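Local coordinates for protein aldehyde dehydrogenase 21 (ALDH21) (Physcomitrella patens subsp. patens, PDB 5N5S) that probably oxidises D-glyceraldehyde 3-phosphate to 3-phosphoglycerate without phosphorylation, reducing NADP(+) to NADPH, as a member of the aldehyde dehydrogenase family, at residues 324-329 / 420-425; 339-344 / 398-403; 181-186 / 256-261; 208-213 / 240-245. All blocks are in the same frame, centred on the assembly; numbering follows the deposited sequence.

Contact 1. Residues 324-329 / 420-425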
# COMPACT_ATOMS: atom_id res chain seq x y z
N GLN B 324 3.04 -35.52 2.36
CA GLN B 324 3.87 -36.72 2.29
C GLN B 324 4.25 -37.20 3.69
O GLN B 324 4.40 -38.41 3.90
CB GLN B 324 5.13 -36.42 1.48
CG GLN B 324 5.74 -37.64 0.79
CD GLN B 324 6.80 -37.25 -0.20
OE1 GLN B 324 6.56 -36.45 -1.13
NE2 GLN B 324 7.99 -37.80 -0.03
N ARG B 325 4.44 -36.26 4.63
CA ARG B 325 4.89 -36.54 5.99
C ARG B 325 3.91 -36.07 7.06
O ARG B 325 3.46 -34.93 7.03
CB ARG B 325 6.29 -35.94 6.20
CG ARG B 325 7.34 -36.47 5.22
CD ARG B 325 8.71 -35.86 5.39
NE ARG B 325 8.76 -34.48 4.93
CZ ARG B 325 9.20 -33.47 5.67
NH1 ARG B 325 9.24 -32.24 5.17
NH2 ARG B 325 9.61 -33.67 6.91
N LEU B 326 3.60 -36.97 8.01
CA LEU B 326 2.68 -36.68 9.11
C LEU B 326 3.38 -36.89 10.46
O LEU B 326 3.80 -38.00 10.77
CB LEU B 326 1.40 -37.54 8.98
CG LEU B 326 0.28 -37.34 10.01
CD1 LEU B 326 -0.16 -35.87 10.09
CD2 LEU B 326 -0.90 -38.24 9.69
N TYR B 327 3.49 -35.81 11.25
CA TYR B 327 4.11 -35.78 12.58
C TYR B 327 3.04 -35.57 13.63
O TYR B 327 2.40 -34.52 13.66
CB TYR B 327 5.22 -34.71 12.66
CG TYR B 327 6.33 -34.95 11.65
CD1 TYR B 327 7.38 -35.81 11.93
CD2 TYR B 327 6.29 -34.35 10.39
CE1 TYR B 327 8.38 -36.07 10.99
CE2 TYR B 327 7.28 -34.61 9.44
CZ TYR B 327 8.32 -35.47 9.74
OH TYR B 327 9.29 -35.73 8.80
N VAL B 328 2.80 -36.60 14.46
CA VAL B 328 1.77 -36.58 15.51
C VAL B 328 2.41 -36.66 16.89
O VAL B 328 3.26 -37.52 17.12
CB VAL B 328 0.69 -37.68 15.30
CG1 VAL B 328 -0.45 -37.53 16.31
CG2 VAL B 328 0.14 -37.65 13.87
N HIS B 329 2.00 -35.75 17.81
CA HIS B 329 2.48 -35.73 19.20
C HIS B 329 2.14 -37.05 19.88
O HIS B 329 1.05 -37.58 19.67
CB HIS B 329 1.91 -34.53 19.98
CG HIS B 329 2.55 -34.35 21.32
ND1 HIS B 329 2.01 -34.93 22.46
CD2 HIS B 329 3.68 -33.68 21.67
CE1 HIS B 329 2.81 -34.59 23.46
NE2 HIS B 329 3.84 -33.85 23.04
N VAL B 420 1.66 -41.87 2.61
CA VAL B 420 1.82 -40.95 3.74
C VAL B 420 2.79 -41.60 4.72
O VAL B 420 2.63 -42.76 5.06
CB VAL B 420 0.47 -40.53 4.40
CG1 VAL B 420 0.70 -39.67 5.64
CG2 VAL B 420 -0.41 -39.79 3.41
N LEU B 421 3.82 -40.85 5.12
CA LEU B 421 4.85 -41.30 6.05
C LEU B 421 4.53 -40.80 7.46
O LEU B 421 4.58 -39.59 7.71
CB LEU B 421 6.21 -40.80 5.57
CG LEU B 421 7.09 -41.73 4.72
CD1 LEU B 421 6.32 -42.40 3.59
CD2 LEU B 421 8.23 -40.95 4.13
N LEU B 422 4.15 -41.74 8.36
CA LEU B 422 3.77 -41.47 9.75
C LEU B 422 4.96 -41.45 10.70
O LEU B 422 5.79 -42.37 10.70
CB LEU B 422 2.75 -42.50 10.25
CG LEU B 422 1.45 -41.99 10.91
CD1 LEU B 422 0.65 -43.15 11.46
CD2 LEU B 422 1.68 -40.98 12.03
N TYR B 423 5.01 -40.42 11.55
CA TYR B 423 6.04 -40.25 12.57
C TYR B 423 5.44 -39.71 13.87
O TYR B 423 4.44 -38.98 13.86
CB TYR B 423 7.16 -39.31 12.09
CG TYR B 423 7.86 -39.74 10.81
CD1 TYR B 423 8.89 -40.68 10.84
CD2 TYR B 423 7.51 -39.19 9.59
CE1 TYR B 423 9.54 -41.08 9.67
CE2 TYR B 423 8.16 -39.57 8.41
CZ TYR B 423 9.18 -40.50 8.46
OH TYR B 423 9.81 -40.88 7.30
N LYS B 424 6.06 -40.09 15.00
CA LYS B 424 5.71 -39.65 16.34
C LYS B 424 6.76 -38.63 16.80
O LYS B 424 7.95 -38.81 16.53
CB LYS B 424 5.74 -40.87 17.30
CG LYS B 424 5.16 -40.62 18.69
CD LYS B 424 5.69 -41.62 19.73
CE LYS B 424 4.76 -42.79 20.00
NZ LYS B 424 5.36 -43.80 20.92
N TYR B 425 6.35 -37.61 17.56
CA TYR B 425 7.31 -36.66 18.15
C TYR B 425 6.94 -36.40 19.61
O TYR B 425 5.79 -36.64 20.00
CB TYR B 425 7.44 -35.35 17.32
CG TYR B 425 6.26 -34.41 17.44
CD1 TYR B 425 6.21 -33.43 18.42
CD2 TYR B 425 5.19 -34.50 16.55
CE1 TYR B 425 5.13 -32.56 18.53
CE2 TYR B 425 4.11 -33.62 16.63
CZ TYR B 425 4.08 -32.66 17.63
OH TYR B 425 3.00 -31.83 17.75
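Tyr327 and Tyr423 run alongside one another on one face of two parallel strands. Their planes differ by only 15° but are offset so far that little overlap remains; instead Tyr327 CD1 presses on Tyr423 CB at 3.5 Å. Tyr327 OH receives Arg325 NH2 at 2.8 Å, in the guanidinium plane, while Tyr423 OH is bonded to Val404 O. Beside them Tyr425 takes the crowded position (chi1 74°), which folds its ring back against the neighbouring strand: one face lies over His329 CA, His329 CB makes an off-centre CH-pi contact, CD2 touches Tyr327 CB, and OH is hydrogen-bonded to Asp295 OD1. Beneath the rings runs a parallel ladder of five backbone bonds, among them Tyr423 N to Leu326 O at 2.8 Å, within the mixed, largely parallel sheet of the catalytic domain. An alanine in place of Tyr425 is likely to leave Asp295 OD1 without its phenol partner and open a gap beside Tyr327 CB. The other face is slacker: Leu422 CD2 approaches Val328 CG2 at 4.1 Å and Leu326 CG at 4.4 Å. Toward the C-terminal strand ends, solvent reaches Lys424 and, in part, His329, whose ring edge turns toward the face of Tyr425.

Contact 2. Residues 339-344 / 398-403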
# COMPACT_ATOMS: atom_id res chain seq x y z
N GLY B 339 -7.48 -44.00 13.83
CA GLY B 339 -8.50 -43.25 13.09
C GLY B 339 -8.15 -42.96 11.65
O GLY B 339 -9.01 -43.05 10.77
N PHE B 340 -6.87 -42.61 11.39
CA PHE B 340 -6.34 -42.30 10.07
C PHE B 340 -6.30 -43.54 9.18
O PHE B 340 -6.86 -43.50 8.09
CB PHE B 340 -4.97 -41.61 10.16
CG PHE B 340 -4.39 -41.07 8.87
CD1 PHE B 340 -4.95 -39.95 8.26
CD2 PHE B 340 -3.26 -41.64 8.31
CE1 PHE B 340 -4.40 -39.44 7.08
CE2 PHE B 340 -2.71 -41.12 7.13
CZ PHE B 340 -3.29 -40.02 6.52
N VAL B 341 -5.67 -44.64 9.65
CA VAL B 341 -5.55 -45.92 8.93
C VAL B 341 -6.94 -46.46 8.55
O VAL B 341 -7.14 -46.86 7.40
CB VAL B 341 -4.66 -46.95 9.67
CG1 VAL B 341 -4.81 -48.36 9.11
CG2 VAL B 341 -3.20 -46.52 9.65
N ALA B 342 -7.92 -46.41 9.50
CA ALA B 342 -9.30 -46.85 9.27
C ALA B 342 -9.98 -46.02 8.16
O ALA B 342 -10.73 -46.58 7.36
CB ALA B 342 -10.10 -46.77 10.56
N ALA B 343 -9.68 -44.71 8.10
CA ALA B 343 -10.22 -43.81 7.08
C ALA B 343 -9.57 -44.04 5.71
O ALA B 343 -10.25 -43.88 4.69
CB ALA B 343 -10.03 -42.37 7.52
N VAL B 344 -8.28 -44.45 5.67
CA VAL B 344 -7.50 -44.77 4.46
C VAL B 344 -8.11 -46.02 3.78
O VAL B 344 -8.29 -46.03 2.56
CB VAL B 344 -5.99 -45.00 4.78
CG1 VAL B 344 -5.21 -45.48 3.57
CG2 VAL B 344 -5.33 -43.76 5.36
N PRO B 398 -4.00 -46.79 -1.39
CA PRO B 398 -3.56 -45.74 -0.45
C PRO B 398 -2.71 -46.38 0.66
O PRO B 398 -3.14 -47.34 1.30
CB PRO B 398 -4.88 -45.15 0.07
CG PRO B 398 -5.92 -45.58 -0.90
CD PRO B 398 -5.47 -46.92 -1.39
N THR B 399 -1.47 -45.90 0.78
CA THR B 399 -0.44 -46.45 1.67
C THR B 399 -0.06 -45.52 2.82
O THR B 399 0.06 -44.31 2.63
CB THR B 399 0.78 -46.81 0.80
OG1 THR B 399 0.36 -47.57 -0.33
CG2 THR B 399 1.84 -47.59 1.55
N VAL B 400 0.15 -46.11 4.01
CA VAL B 400 0.61 -45.43 5.22
C VAL B 400 1.81 -46.24 5.76
O VAL B 400 1.65 -47.42 6.09
CB VAL B 400 -0.50 -45.19 6.28
CG1 VAL B 400 0.07 -44.52 7.53
CG2 VAL B 400 -1.65 -44.37 5.72
N ILE B 401 3.01 -45.63 5.78
CA ILE B 401 4.24 -46.28 6.26
C ILE B 401 4.82 -45.52 7.45
O ILE B 401 5.09 -44.32 7.37
CB ILE B 401 5.32 -46.60 5.18
CG1 ILE B 401 4.72 -46.77 3.76
CG2 ILE B 401 6.14 -47.83 5.61
CD1 ILE B 401 5.71 -46.68 2.58
N GLU B 402 5.02 -46.24 8.55
CA GLU B 402 5.50 -45.74 9.83
C GLU B 402 7.03 -45.83 9.97
O GLU B 402 7.63 -46.83 9.59
CB GLU B 402 4.80 -46.52 10.94
CG GLU B 402 4.98 -45.98 12.34
CD GLU B 402 4.44 -46.91 13.41
OE1 GLU B 402 3.39 -46.58 13.99
OE2 GLU B 402 5.05 -47.98 13.65
N ASP B 403 7.64 -44.76 10.54
CA ASP B 403 9.06 -44.61 10.89
C ASP B 403 10.05 -44.98 9.74
O ASP B 403 11.01 -45.74 9.95
CB ASP B 403 9.39 -45.39 12.19
CG ASP B 403 8.47 -45.10 13.38
OD1 ASP B 403 8.09 -43.92 13.57
OD2 ASP B 403 8.16 -46.05 14.12
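This is a helix-on-sheet contact, in which helix 333-345 lies across one face of the catalytic-domain sheet and meets strand 395-402 through apolar side chains. The short segments run roughly antiparallel, at 153°, with their axes 9.4 Å apart, a spacing filled by interlocking methyl groups and one aromatic ring. Val400 points toward the helix, and its CG2 is shared by two partners one helical turn apart: it lies 3.7 Å from Phe340 CE2 and equally 3.7 Å from Val344 CG2. Phe340 has CG anti to the backbone N (chi1 -172°), which carries the ring along to the strand, and one face of that ring is covered off-centre by Val344 CG2 of its own helix. The second methyl of Val344 works separately. CG1 slides past the proline ring of Pro398 and touches its CB at 3.5 Å, the tightest approach here, whereas Val341 CG2 reaches Val400 CG1 only at 4.4 Å. Helix 301-313 adds Leu308 and Ile309 around Phe340, and on the other side of the strand Thr399 and Ile401 pack against helix 365-380, so the sheet is layered between helices. The side chains that meet are all hydrocarbon, though Val344 CG1 also lies near Pro398 O; the contact probably rests on the fit of branched side chains and, around the buried Val344 and Val400, on exclusion of water, with no polar bond to dictate its direction.

Contact 3. Residues 181-186 / 256-261. With NAP (NADP nicotinamide-adenine-dinucleotide phosphate), chain G.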
# COMPACT_ATOMS: atom_id res chain seq x y z
N PRO B 181 6.89 -10.56 -24.18
CA PRO B 181 6.49 -11.96 -24.42
C PRO B 181 6.88 -12.92 -23.31
O PRO B 181 7.99 -12.84 -22.77
CB PRO B 181 7.16 -12.31 -25.75
CG PRO B 181 7.41 -10.97 -26.41
CD PRO B 181 7.76 -10.07 -25.27
N VAL B 182 5.94 -13.78 -22.93
CA VAL B 182 6.10 -14.73 -21.84
C VAL B 182 6.08 -16.16 -22.38
O VAL B 182 5.25 -16.50 -23.23
CB VAL B 182 5.02 -14.49 -20.74
CG1 VAL B 182 5.21 -15.40 -19.54
CG2 VAL B 182 4.97 -13.03 -20.30
N SER B 183 7.01 -16.99 -21.90
CA SER B 183 7.06 -18.40 -22.22
C SER B 183 6.44 -19.14 -21.04
O SER B 183 6.84 -18.93 -19.89
CB SER B 183 8.50 -18.86 -22.44
OG SER B 183 8.52 -20.24 -22.75
N MET B 184 5.45 -20.00 -21.33
CA MET B 184 4.76 -20.77 -20.31
C MET B 184 4.88 -22.25 -20.54
O MET B 184 4.63 -22.75 -21.64
CB MET B 184 3.28 -20.36 -20.22
CG MET B 184 3.07 -18.92 -19.92
SD MET B 184 1.40 -18.46 -20.30
CE MET B 184 1.42 -16.82 -19.70
N VAL B 185 5.29 -22.96 -19.49
CA VAL B 185 5.43 -24.41 -19.50
C VAL B 185 4.69 -24.92 -18.25
O VAL B 185 5.03 -24.51 -17.13
CB VAL B 185 6.90 -24.88 -19.58
CG1 VAL B 185 6.98 -26.39 -19.70
CG2 VAL B 185 7.64 -24.22 -20.75
N SER B 186 3.64 -25.73 -18.45
CA SER B 186 2.76 -26.23 -17.39
C SER B 186 2.84 -27.76 -17.20
O SER B 186 3.23 -28.46 -18.14
CB SER B 186 1.33 -25.78 -17.66
OG SER B 186 0.91 -26.15 -18.97
N GLU B 256 15.80 -15.73 -26.72
CA GLU B 256 15.95 -14.35 -26.26
C GLU B 256 14.74 -13.42 -26.55
O GLU B 256 14.70 -12.33 -26.00
CB GLU B 256 17.25 -13.72 -26.79
CG GLU B 256 17.30 -13.52 -28.30
CD GLU B 256 18.67 -13.22 -28.85
OE1 GLU B 256 19.27 -14.12 -29.48
OE2 GLU B 256 19.16 -12.08 -28.65
N ARG B 257 13.78 -13.85 -27.40
CA ARG B 257 12.58 -13.05 -27.71
C ARG B 257 11.57 -13.06 -26.56
O ARG B 257 10.69 -12.19 -26.49
CB ARG B 257 11.91 -13.48 -29.03
CG ARG B 257 12.66 -13.08 -30.30
CD ARG B 257 12.17 -13.84 -31.53
NE ARG B 257 12.52 -15.26 -31.48
CZ ARG B 257 12.02 -16.20 -32.28
NH1 ARG B 257 11.15 -15.88 -33.23
NH2 ARG B 257 12.39 -17.47 -32.13
N PHE B 258 11.69 -14.03 -25.64
CA PHE B 258 10.85 -14.09 -24.45
C PHE B 258 11.57 -13.29 -23.36
O PHE B 258 12.78 -13.45 -23.17
CB PHE B 258 10.67 -15.54 -23.97
CG PHE B 258 9.86 -16.49 -24.83
CD1 PHE B 258 8.50 -16.28 -25.03
CD2 PHE B 258 10.43 -17.67 -25.31
CE1 PHE B 258 7.73 -17.20 -25.75
CE2 PHE B 258 9.65 -18.60 -26.00
CZ PHE B 258 8.31 -18.36 -26.21
N LYS B 259 10.81 -12.44 -22.64
CA LYS B 259 11.36 -11.62 -21.56
C LYS B 259 11.19 -12.30 -20.20
O LYS B 259 11.85 -11.94 -19.22
CB LYS B 259 10.77 -10.20 -21.58
CG LYS B 259 11.11 -9.39 -22.85
CD LYS B 259 12.61 -9.06 -23.03
CE LYS B 259 13.21 -7.90 -22.22
NZ LYS B 259 12.66 -6.57 -22.60
N LEU B 260 10.32 -13.33 -20.15
CA LEU B 260 10.06 -14.12 -18.96
C LEU B 260 9.73 -15.56 -19.32
O LEU B 260 9.02 -15.82 -20.30
CB LEU B 260 8.92 -13.49 -18.13
CG LEU B 260 8.34 -14.32 -16.95
CD1 LEU B 260 9.19 -14.20 -15.70
CD2 LEU B 260 6.92 -13.92 -16.65
N LEU B 261 10.24 -16.49 -18.52
CA LEU B 261 9.93 -17.90 -18.57
C LEU B 261 9.25 -18.25 -17.24
O LEU B 261 9.81 -18.02 -16.16
CB LEU B 261 11.20 -18.77 -18.78
CG LEU B 261 11.07 -20.29 -18.46
CD1 LEU B 261 10.12 -21.00 -19.43
CD2 LEU B 261 12.42 -20.95 -18.45
PA NAP G . 7.65 -32.30 -15.63
O1A NAP G . 8.92 -31.67 -15.21
O2A NAP G . 7.82 -33.73 -16.17
O5B NAP G . 6.97 -31.51 -16.84
C5B NAP G . 6.34 -30.21 -16.79
C4B NAP G . 6.34 -29.64 -18.19
O4B NAP G . 7.70 -29.43 -18.64
C3B NAP G . 5.66 -30.48 -19.28
O3B NAP G . 4.90 -29.62 -20.13
C2B NAP G . 6.84 -31.11 -20.02
O2B NAP G . 6.59 -31.59 -21.35
C1B NAP G . 7.86 -29.98 -19.94
N9A NAP G . 9.28 -30.21 -20.18
C8A NAP G . 10.07 -31.21 -19.65
N7A NAP G . 11.33 -31.13 -19.99
C5A NAP G . 11.38 -30.01 -20.80
C6A NAP G . 12.45 -29.37 -21.47
N6A NAP G . 13.72 -29.77 -21.40
N1A NAP G . 12.17 -28.26 -22.20
C2A NAP G . 10.90 -27.83 -22.24
N3A NAP G . 9.82 -28.34 -21.65
C4A NAP G . 10.13 -29.44 -20.94
O3 NAP G . 6.45 -32.42 -14.58
PN NAP G . 5.04 -33.18 -14.54
O1N NAP G . 5.28 -34.64 -14.44
O2N NAP G . 4.19 -32.67 -15.64
O5D NAP G . 4.48 -32.66 -13.14
C5D NAP G . 4.95 -33.21 -11.88
C4D NAP G . 5.86 -32.26 -11.14
O4D NAP G . 5.29 -30.93 -11.13
C3D NAP G . 6.07 -32.60 -9.67
O3D NAP G . 7.42 -32.38 -9.26
C2D NAP G . 5.10 -31.63 -8.99
O2D NAP G . 5.36 -31.35 -7.62
C1D NAP G . 5.37 -30.36 -9.84
N1N NAP G . 4.23 -29.36 -9.68
C2N NAP G . 4.47 -28.09 -9.11
C3N NAP G . 3.39 -27.26 -8.86
C7N NAP G . 3.47 -25.93 -8.12
O7N NAP G . 2.47 -25.19 -8.09
N7N NAP G . 4.64 -25.59 -7.57
C4N NAP G . 2.11 -27.70 -9.20
C5N NAP G . 1.92 -28.94 -9.78
C6N NAP G . 2.98 -29.75 -10.02
P2B NAP G . 5.94 -33.01 -21.73
O1X NAP G . 5.24 -33.70 -20.58
O2X NAP G . 7.09 -33.84 -22.34
O3X NAP G . 4.99 -32.55 -22.83
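Ser183 sets its CB squarely over the ring of Phe258, 3.5 Å from the centroid and only 4° off the ring normal, a well-centred CH-pi contact. With OG anti to the backbone N (chi1 180°), the hydroxyl stays above the ring, over its CE2-CZ side, and is bonded to Phe252 O. The backbone meets the ring from a second direction, Val182 C lying 3.6 Å from Phe258 CD1. A leucine in place of Phe258 would probably lose the flat surface under Ser183 CB and leave the backbone at Val182 less covered. Two parallel strands pair beside the ring through a nearly straight bond (174°) from Ser183 N to Leu260 O at 2.8 Å; just before the strands begin, Lys259 N reaches Pro181 O at 2.9 Å. Val182 CG1 and Leu260 CD2 meet at 3.7 Å. This pairing lies in the middle of the Rossmann-type sheet of the coenzyme domain. Beyond it strand 182-185 runs to the cofactor, where Ser186 O accepts O3B of NADP at 2.8 Å and Val185 CG1 rests against the same ribose. The chemistry thus changes along the strand, from backbone pairing and apolar contact to a carbonyl that takes a sugar hydroxyl.

Contact 4. Residues 208-213 / 240-245. With NAP (NADP nicotinamide-adenine-dinucleotide phosphate), chain G.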
# COMPACT_ATOMS: atom_id res chain seq x y z
N PRO B 208 1.82 -10.64 -24.29
CA PRO B 208 1.52 -11.75 -25.21
C PRO B 208 2.25 -13.00 -24.71
O PRO B 208 3.23 -12.88 -23.96
CB PRO B 208 2.05 -11.25 -26.56
CG PRO B 208 3.11 -10.30 -26.22
CD PRO B 208 2.84 -9.72 -24.85
N PHE B 209 1.76 -14.20 -25.05
CA PHE B 209 2.38 -15.43 -24.56
C PHE B 209 2.34 -16.61 -25.52
O PHE B 209 1.50 -16.66 -26.44
CB PHE B 209 1.77 -15.84 -23.20
CG PHE B 209 0.30 -16.23 -23.26
CD1 PHE B 209 -0.08 -17.54 -23.57
CD2 PHE B 209 -0.69 -15.30 -22.99
CE1 PHE B 209 -1.42 -17.89 -23.62
CE2 PHE B 209 -2.04 -15.66 -23.02
CZ PHE B 209 -2.39 -16.95 -23.34
N VAL B 210 3.23 -17.58 -25.28
CA VAL B 210 3.31 -18.85 -26.01
C VAL B 210 3.33 -19.93 -24.93
O VAL B 210 4.27 -19.97 -24.11
CB VAL B 210 4.48 -18.97 -27.03
CG1 VAL B 210 4.31 -20.22 -27.90
CG2 VAL B 210 4.59 -17.73 -27.92
N LEU B 211 2.26 -20.74 -24.87
CA LEU B 211 2.08 -21.79 -23.87
C LEU B 211 2.33 -23.19 -24.42
O LEU B 211 1.74 -23.58 -25.42
CB LEU B 211 0.68 -21.69 -23.20
CG LEU B 211 0.17 -22.88 -22.36
CD1 LEU B 211 0.58 -22.78 -20.91
CD2 LEU B 211 -1.31 -22.99 -22.43
N LYS B 212 3.22 -23.93 -23.73
CA LYS B 212 3.55 -25.31 -24.02
C LYS B 212 2.96 -26.17 -22.88
O LYS B 212 3.60 -26.33 -21.83
CB LYS B 212 5.08 -25.52 -24.16
CG LYS B 212 5.49 -26.94 -24.54
CD LYS B 212 6.31 -27.54 -23.40
CE LYS B 212 6.48 -29.04 -23.48
NZ LYS B 212 5.21 -29.76 -23.19
N PRO B 213 1.72 -26.69 -23.05
CA PRO B 213 1.15 -27.55 -22.00
C PRO B 213 1.75 -28.96 -22.07
O PRO B 213 2.41 -29.30 -23.06
CB PRO B 213 -0.35 -27.55 -22.31
CG PRO B 213 -0.43 -27.30 -23.78
CD PRO B 213 0.81 -26.58 -24.22
N SER B 240 -0.62 -18.32 -28.32
CA SER B 240 -0.35 -19.52 -29.11
C SER B 240 -0.24 -20.65 -28.08
O SER B 240 0.33 -20.44 -26.99
CB SER B 240 0.95 -19.38 -29.91
OG SER B 240 0.90 -18.30 -30.84
N ILE B 241 -0.88 -21.79 -28.37
CA ILE B 241 -0.88 -22.96 -27.50
C ILE B 241 -0.35 -24.12 -28.32
O ILE B 241 -1.02 -24.59 -29.24
CB ILE B 241 -2.24 -23.23 -26.80
CG1 ILE B 241 -2.65 -22.00 -25.97
CG2 ILE B 241 -2.16 -24.49 -25.90
CD1 ILE B 241 -4.08 -21.77 -25.81
N LEU B 242 0.91 -24.49 -28.04
CA LEU B 242 1.59 -25.53 -28.81
C LEU B 242 2.00 -26.74 -27.95
O LEU B 242 3.09 -26.75 -27.37
CB LEU B 242 2.78 -24.94 -29.60
CG LEU B 242 2.58 -23.60 -30.31
CD1 LEU B 242 3.89 -22.97 -30.64
CD2 LEU B 242 1.72 -23.74 -31.56
N PRO B 243 1.13 -27.77 -27.85
CA PRO B 243 1.49 -28.96 -27.08
C PRO B 243 2.48 -29.83 -27.85
O PRO B 243 2.12 -30.50 -28.83
CB PRO B 243 0.15 -29.67 -26.83
CG PRO B 243 -0.90 -28.86 -27.56
CD PRO B 243 -0.19 -27.93 -28.49
N VAL B 244 3.76 -29.74 -27.47
CA VAL B 244 4.88 -30.48 -28.07
C VAL B 244 5.58 -31.28 -26.99
O VAL B 244 5.46 -30.96 -25.80
CB VAL B 244 5.88 -29.59 -28.87
CG1 VAL B 244 5.28 -29.14 -30.19
CG2 VAL B 244 6.39 -28.41 -28.05
N SER B 245 6.32 -32.33 -27.39
CA SER B 245 7.08 -33.13 -26.45
C SER B 245 8.30 -32.32 -25.98
O SER B 245 8.73 -31.39 -26.68
CB SER B 245 7.50 -34.45 -27.09
OG SER B 245 7.72 -35.43 -26.10
PA NAP G . 7.65 -32.30 -15.63
O1A NAP G . 8.92 -31.67 -15.21
O2A NAP G . 7.82 -33.73 -16.17
O5B NAP G . 6.97 -31.51 -16.84
C5B NAP G . 6.34 -30.21 -16.79
C4B NAP G . 6.34 -29.64 -18.19
O4B NAP G . 7.70 -29.43 -18.64
C3B NAP G . 5.66 -30.48 -19.28
O3B NAP G . 4.90 -29.62 -20.13
C2B NAP G . 6.84 -31.11 -20.02
O2B NAP G . 6.59 -31.59 -21.35
C1B NAP G . 7.86 -29.98 -19.94
N9A NAP G . 9.28 -30.21 -20.18
C8A NAP G . 10.07 -31.21 -19.65
N7A NAP G . 11.33 -31.13 -19.99
C5A NAP G . 11.38 -30.01 -20.80
C6A NAP G . 12.45 -29.37 -21.47
N6A NAP G . 13.72 -29.77 -21.40
N1A NAP G . 12.17 -28.26 -22.20
C2A NAP G . 10.90 -27.83 -22.24
N3A NAP G . 9.82 -28.34 -21.65
C4A NAP G . 10.13 -29.44 -20.94
O3 NAP G . 6.45 -32.42 -14.58
PN NAP G . 5.04 -33.18 -14.54
O1N NAP G . 5.28 -34.64 -14.44
O2N NAP G . 4.19 -32.67 -15.64
O5D NAP G . 4.48 -32.66 -13.14
C5D NAP G . 4.95 -33.21 -11.88
C4D NAP G . 5.86 -32.26 -11.14
O4D NAP G . 5.29 -30.93 -11.13
C3D NAP G . 6.07 -32.60 -9.67
O3D NAP G . 7.42 -32.38 -9.26
C2D NAP G . 5.10 -31.63 -8.99
O2D NAP G . 5.36 -31.35 -7.62
C1D NAP G . 5.37 -30.36 -9.84
N1N NAP G . 4.23 -29.36 -9.68
C2N NAP G . 4.47 -28.09 -9.11
C3N NAP G . 3.39 -27.26 -8.86
C7N NAP G . 3.47 -25.93 -8.12
O7N NAP G . 2.47 -25.19 -8.09
N7N NAP G . 4.64 -25.59 -7.57
C4N NAP G . 2.11 -27.70 -9.20
C5N NAP G . 1.92 -28.94 -9.78
C6N NAP G . 2.98 -29.75 -10.02
P2B NAP G . 5.94 -33.01 -21.73
O1X NAP G . 5.24 -33.70 -20.58
O2X NAP G . 7.09 -33.84 -22.34
O3X NAP G . 4.99 -32.55 -22.83
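Five oxygens surround NZ of Lys212. Two are backbone carbonyls: Val244 O, 2.9 Å away with the ammonium nearly along the C=O axis, and Pro213 O, 2.8 Å away with the donor well above the carbonyl plane. The other three belong to NADP, namely O3X of the 2'-phosphate at 2.8 Å, the ester oxygen O2B at 2.9 Å and the ribose hydroxyl O3B at 3.1 Å. An ammonium has only three protons, so some of these bonds must be shared, and the charge is likely to be well balanced by the phosphate. The chain gets there by bending at chi2 (-116°) and again at chi4 (-71°), its CG passing Val244 CG2. Behind this site the two segments pair in parallel: Leu211 N bonds to Ser240 O and Leu242 N to Leu211 O, whereas Ser240 N to Phe209 O is weak. Leu211 and Ile241 lie alongside each other on one face of the sheet, where Ile241 CG2 also reaches Pro213 CG at 3.9 Å; Pro243 CB touches the same proline atom. Ser215 and Arg246 hold NADP as well. Strand 209-212, helix 219-229 and strand 239-241 form a beta-alpha-beta crossover of the Rossmann-type coenzyme domain, and a lysine at the end of its first strand that binds the adenosine ribose and 2'-phosphate fits an NADP-using aldehyde dehydrogenase.

From the N terminus, residues 181-186 open the first loop, which contact 3 closes at 256-261; contact 4 (208-213 with 240-245) is nested inside it. Strands 182-185 and 209-212 are neighbours, joined by Met184 O to Lys212 N, so these two contacts join four successive strands of one sheet, from edge strand 239-241 to 260-264, and both touch NADP. After that loop closes, residues 324-329 open a second one, closed by contact 1 at 420-425 and enclosing contact 2 (339-344 with 398-403). Here strands 395-402 and 419-425 are neighbours, and the helix following strand 323-329 covers them. Neither pair crosses; the two stand in series, centres about 40 Å apart, in the coenzyme-binding and catalytic regions.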